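Local coordinates for protein LupI (Flavobacterium sp. YS-80-122, PDB 6IY4) that probably inhibits metalloendopeptidases, as a periplasmic protein of the Inh family of beta-barrel protease inhibitors, at residues 10-15 with 22-27. Sequence-based numbering, arbitrary orientation.
Sequences WTFYVQ and CTVTLK. Unlike the reference sequence in segment 22-27: Leu26 (reference Ser).
Phe12 sets ring atoms CD1 and CE1 against Val24, the two side chains meeting at a slant, with CE1 3.9 Å from Val24 CB and both ring atoms close to the CG2 methyl. Val24 lies two residues beyond Cys22, Phe12's own bridge partner, on the same face of the sheet. The CG of Phe12 stands anti to the carbonyl carbon (chi1 -71°), which swings the ring alongside the backbone N and sets Cys22 O at its edge, in the ring plane. On the same face, Trp10 meets Leu26 at the five-membered part of its indole: Trp10 CD1 lies 3.8 Å from Leu26 CD1, and CD2 of that leucine also approaches NE1, whose hydrogen bond goes to Val6 O. Leu26 CD1 also approaches the Phe12 edge, at 4.3 Å from CE1, so the leucine touches both aromatic rings. An alanine in place of Phe12 would probably open a gap beside Val24 and take from Leu26 CD1 the ring edge it meets.

Two reciprocal pairs of backbone hydrogen bonds fix the antiparallel register, Trp10 with Val24 and Phe12 with Cys22. Phe12 N to Cys22 O, at 2.8 Å, is practically straight at the hydrogen (179°). Between these two hydrogen-bonded pairs lies the non-hydrogen-bonded pair Thr11-Thr23, where the opposite face carries a weak hydroxyl contact, OG1 to OG1 at 3.5 Å. The segment axes nevertheless diverge markedly from antiparallel, at 137°.

The hairpin these strands form closes one end of the strand order: 22-26 is outermost, and 8-14 pairs on its other side with 86-92, whose Met90 touches Trp10 and Phe12. Trp10 also meets the ring of Tyr78 on strand 77-82, while the Cys22-Cys38 disulfide ties the outer strand to the chain that follows it, from which Leu39 packs against Phe12.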
ATOM      1  N   TRP A  10      -3.671   5.694   5.715  1.00 19.40           N
ATOM      2  CA  TRP A  10      -2.593   4.706   5.886  1.00 18.50           C
ATOM      3  C   TRP A  10      -1.255   5.409   5.800  1.00 19.60           C
ATOM      4  O   TRP A  10      -1.070   6.270   4.929  1.00 20.75           O
ATOM      5  CB  TRP A  10      -2.682   3.607   4.840  1.00 17.41           C
ATOM      6  CG  TRP A  10      -3.837   2.669   5.020  1.00 18.35           C
ATOM      7  CD1 TRP A  10      -5.111   2.855   4.565  1.00 19.18           C
ATOM      8  CD2 TRP A  10      -3.836   1.409   5.718  1.00 16.75           C
ATOM      9  NE1 TRP A  10      -5.897   1.802   4.914  1.00 19.62           N
ATOM     10  CE2 TRP A  10      -5.158   0.903   5.610  1.00 17.57           C
ATOM     11  CE3 TRP A  10      -2.868   0.654   6.395  1.00 18.12           C
ATOM     12  CZ2 TRP A  10      -5.502  -0.336   6.146  1.00 18.21           C
ATOM     13  CZ3 TRP A  10      -3.220  -0.573   6.908  1.00 17.97           C
ATOM     14  CH2 TRP A  10      -4.519  -1.045   6.789  1.00 17.91           C
ATOM     15  N   THR A  11      -0.308   4.921   6.575  1.00 19.68           N
ATOM     16  CA  THR A  11       1.075   5.432   6.573  1.00 18.29           C
ATOM     17  C   THR A  11       1.984   4.356   6.006  1.00 18.75           C
ATOM     18  O   THR A  11       1.918   3.194   6.483  1.00 20.17           O
ATOM     19  CB  THR A  11       1.504   5.818   7.978  1.00 23.31           C
ATOM     20  OG1 THR A  11       0.570   6.814   8.418  1.00 25.82           O
ATOM     21  CG2 THR A  11       2.896   6.387   7.957  1.00 26.32           C
ATOM     22  N   PHE A  12       2.718   4.718   4.972  1.00 18.44           N
ATOM     23  CA  PHE A  12       3.643   3.830   4.249  1.00 18.09           C
ATOM     24  C   PHE A  12       5.079   4.213   4.613  1.00 20.08           C
ATOM     25  O   PHE A  12       5.404   5.408   4.609  1.00 20.08           O
ATOM     26  CB  PHE A  12       3.469   3.980   2.740  1.00 19.04           C
ATOM     27  CG  PHE A  12       2.194   3.419   2.176  1.00 20.04           C
ATOM     28  CD1 PHE A  12       1.009   4.134   2.273  1.00 21.65           C
ATOM     29  CD2 PHE A  12       2.175   2.203   1.529  1.00 22.30           C
ATOM     30  CE1 PHE A  12      -0.159   3.637   1.728  1.00 22.78           C
ATOM     31  CE2 PHE A  12       0.990   1.687   1.018  1.00 24.14           C
ATOM     32  CZ  PHE A  12      -0.160   2.423   1.106  1.00 24.70           C
ATOM     33  N   TYR A  13       5.910   3.197   4.759  1.00 18.79           N
ATOM     34  CA  TYR A  13       7.365   3.403   4.910  1.00 18.81           C
ATOM     35  C   TYR A  13       8.101   2.110   4.591  1.00 20.71           C
ATOM     36  O   TYR A  13       7.516   1.014   4.706  1.00 21.72           O
ATOM     37  CB  TYR A  13       7.707   3.905   6.306  1.00 20.41           C
ATOM     38  CG  TYR A  13       7.383   2.984   7.447  1.00 22.33           C
ATOM     39  CD1 TYR A  13       6.137   3.020   8.025  1.00 26.03           C
ATOM     40  CD2 TYR A  13       8.312   2.100   7.938  1.00 26.47           C
ATOM     41  CE1 TYR A  13       5.825   2.185   9.087  1.00 27.40           C
ATOM     42  CE2 TYR A  13       8.010   1.246   8.988  1.00 27.87           C
ATOM     43  CZ  TYR A  13       6.775   1.323   9.582  1.00 29.56           C
ATOM     44  OH  TYR A  13       6.439   0.510  10.624  1.00 34.19           O
ATOM     45  N   VAL A  14       9.361   2.240   4.259  1.00 22.14           N
ATOM     46  CA  VAL A  14      10.230   1.070   4.040  1.00 23.24           C
ATOM     47  C   VAL A  14      10.846   0.728   5.403  1.00 25.67           C
ATOM     48  O   VAL A  14      11.393   1.621   6.119  1.00 24.41           O
ATOM     49  CB  VAL A  14      11.314   1.348   2.985  1.00 24.13           C
ATOM     50  CG1 VAL A  14      12.312   0.206   2.902  1.00 27.67           C
ATOM     51  CG2 VAL A  14      10.745   1.627   1.606  1.00 26.45           C
ATOM     52  N   GLN A  15      10.763  -0.531   5.775  1.00 21.89           N
ATOM     53  CA  GLN A  15      11.307  -1.002   7.060  1.00 24.68           C
ATOM     54  C   GLN A  15      12.779  -0.605   7.137  1.00 24.61           C
ATOM     55  O   GLN A  15      13.482  -0.827   6.125  1.00 26.52           O
ATOM     56  CB  GLN A  15      11.206  -2.516   7.180  1.00 27.15           C
ATOM     57  CG  GLN A  15      11.538  -3.032   8.560  1.00 30.87           C
ATOM     58  CD  GLN A  15      10.256  -3.517   9.187  1.00 40.50           C
ATOM     59  OE1 GLN A  15       9.792  -4.645   8.953  1.00 41.72           O
ATOM     60  NE2 GLN A  15       9.623  -2.617   9.911  1.00 39.82           N
ATOM     61  N   CYS A  22       5.071   8.207   4.525  1.00 24.52           N
ATOM     62  CA  CYS A  22       4.130   8.933   3.646  1.00 25.15           C
ATOM     63  C   CYS A  22       2.716   8.522   4.037  1.00 23.84           C
ATOM     64  O   CYS A  22       2.475   7.334   4.094  1.00 24.56           O
ATOM     65  CB  CYS A  22       4.441   8.535   2.216  1.00 29.98           C
ATOM     66  SG  CYS A  22       3.316   9.202   0.958  1.00 37.53           S
ATOM     67  N   THR A  23       1.842   9.466   4.332  1.00 20.50           N
ATOM     68  CA  THR A  23       0.428   9.190   4.662  1.00 21.83           C
ATOM     69  C   THR A  23      -0.370   9.323   3.370  1.00 22.43           C
ATOM     70  O   THR A  23      -0.308  10.427   2.724  1.00 21.77           O
ATOM     71  CB  THR A  23      -0.065  10.114   5.775  1.00 24.27           C
ATOM     72  OG1 THR A  23       0.823   9.942   6.880  1.00 29.75           O
ATOM     73  CG2 THR A  23      -1.494   9.803   6.177  1.00 25.84           C
ATOM     74  N   VAL A  24      -1.200   8.326   3.052  1.00 20.43           N
ATOM     75  CA  VAL A  24      -1.984   8.226   1.802  1.00 19.73           C
ATOM     76  C   VAL A  24      -3.396   7.831   2.213  1.00 19.95           C
ATOM     77  O   VAL A  24      -3.522   6.933   3.023  1.00 20.60           O
ATOM     78  CB  VAL A  24      -1.400   7.187   0.842  1.00 22.37           C
ATOM     79  CG1 VAL A  24      -2.227   7.078  -0.436  1.00 24.55           C
ATOM     80  CG2 VAL A  24       0.052   7.478   0.531  1.00 21.91           C
ATOM     81  N   THR A  25      -4.399   8.443   1.617  1.00 20.53           N
ATOM     82  CA  THR A  25      -5.778   7.953   1.756  1.00 20.61           C
ATOM     83  C   THR A  25      -6.075   6.880   0.706  1.00 20.43           C
ATOM     84  O   THR A  25      -5.872   7.129  -0.504  1.00 21.55           O
ATOM     85  CB  THR A  25      -6.801   9.071   1.596  1.00 25.24           C
ATOM     86  OG1 THR A  25      -6.484  10.101   2.520  1.00 28.43           O
ATOM     87  CG2 THR A  25      -8.184   8.542   1.856  1.00 23.90           C
ATOM     88  N   LEU A  26      -6.554   5.732   1.175  1.00 19.49           N
ATOM     89  CA  LEU A  26      -7.170   4.677   0.342  1.00 19.64           C
ATOM     90  C   LEU A  26      -8.651   5.000   0.311  1.00 19.85           C
ATOM     91  O   LEU A  26      -9.305   4.901   1.337  1.00 22.44           O
ATOM     92  CB  LEU A  26      -6.881   3.282   0.881  1.00 18.23           C
ATOM     93  CG  LEU A  26      -5.586   2.647   0.399  1.00 19.61           C
ATOM     94  CD1 LEU A  26      -4.348   3.424   0.883  1.00 20.20           C
ATOM     95  CD2 LEU A  26      -5.529   1.198   0.858  1.00 20.75           C
ATOM     96  N   LYS A  27      -9.074   5.534  -0.825  1.00 18.97           N
ATOM     97  CA  LYS A  27     -10.468   5.978  -1.022  1.00 23.78           C
ATOM     98  C   LYS A  27     -11.383   4.749  -1.147  1.00 23.53           C
ATOM     99  O   LYS A  27     -10.979   3.722  -1.693  1.00 22.30           O
ATOM    100  CB  LYS A  27     -10.488   6.938  -2.208  1.00 26.96           C
ATOM    101  CG  LYS A  27      -9.656   8.189  -2.009  1.00 29.73           C
ATOM    102  CD  LYS A  27     -10.128   9.367  -2.812  1.00 39.05           C
ATOM    103  CE  LYS A  27      -9.235   9.701  -3.980  1.00 46.81           C
ATOM    104  NZ  LYS A  27      -9.631  11.005  -4.568  1.00 50.26           N
TER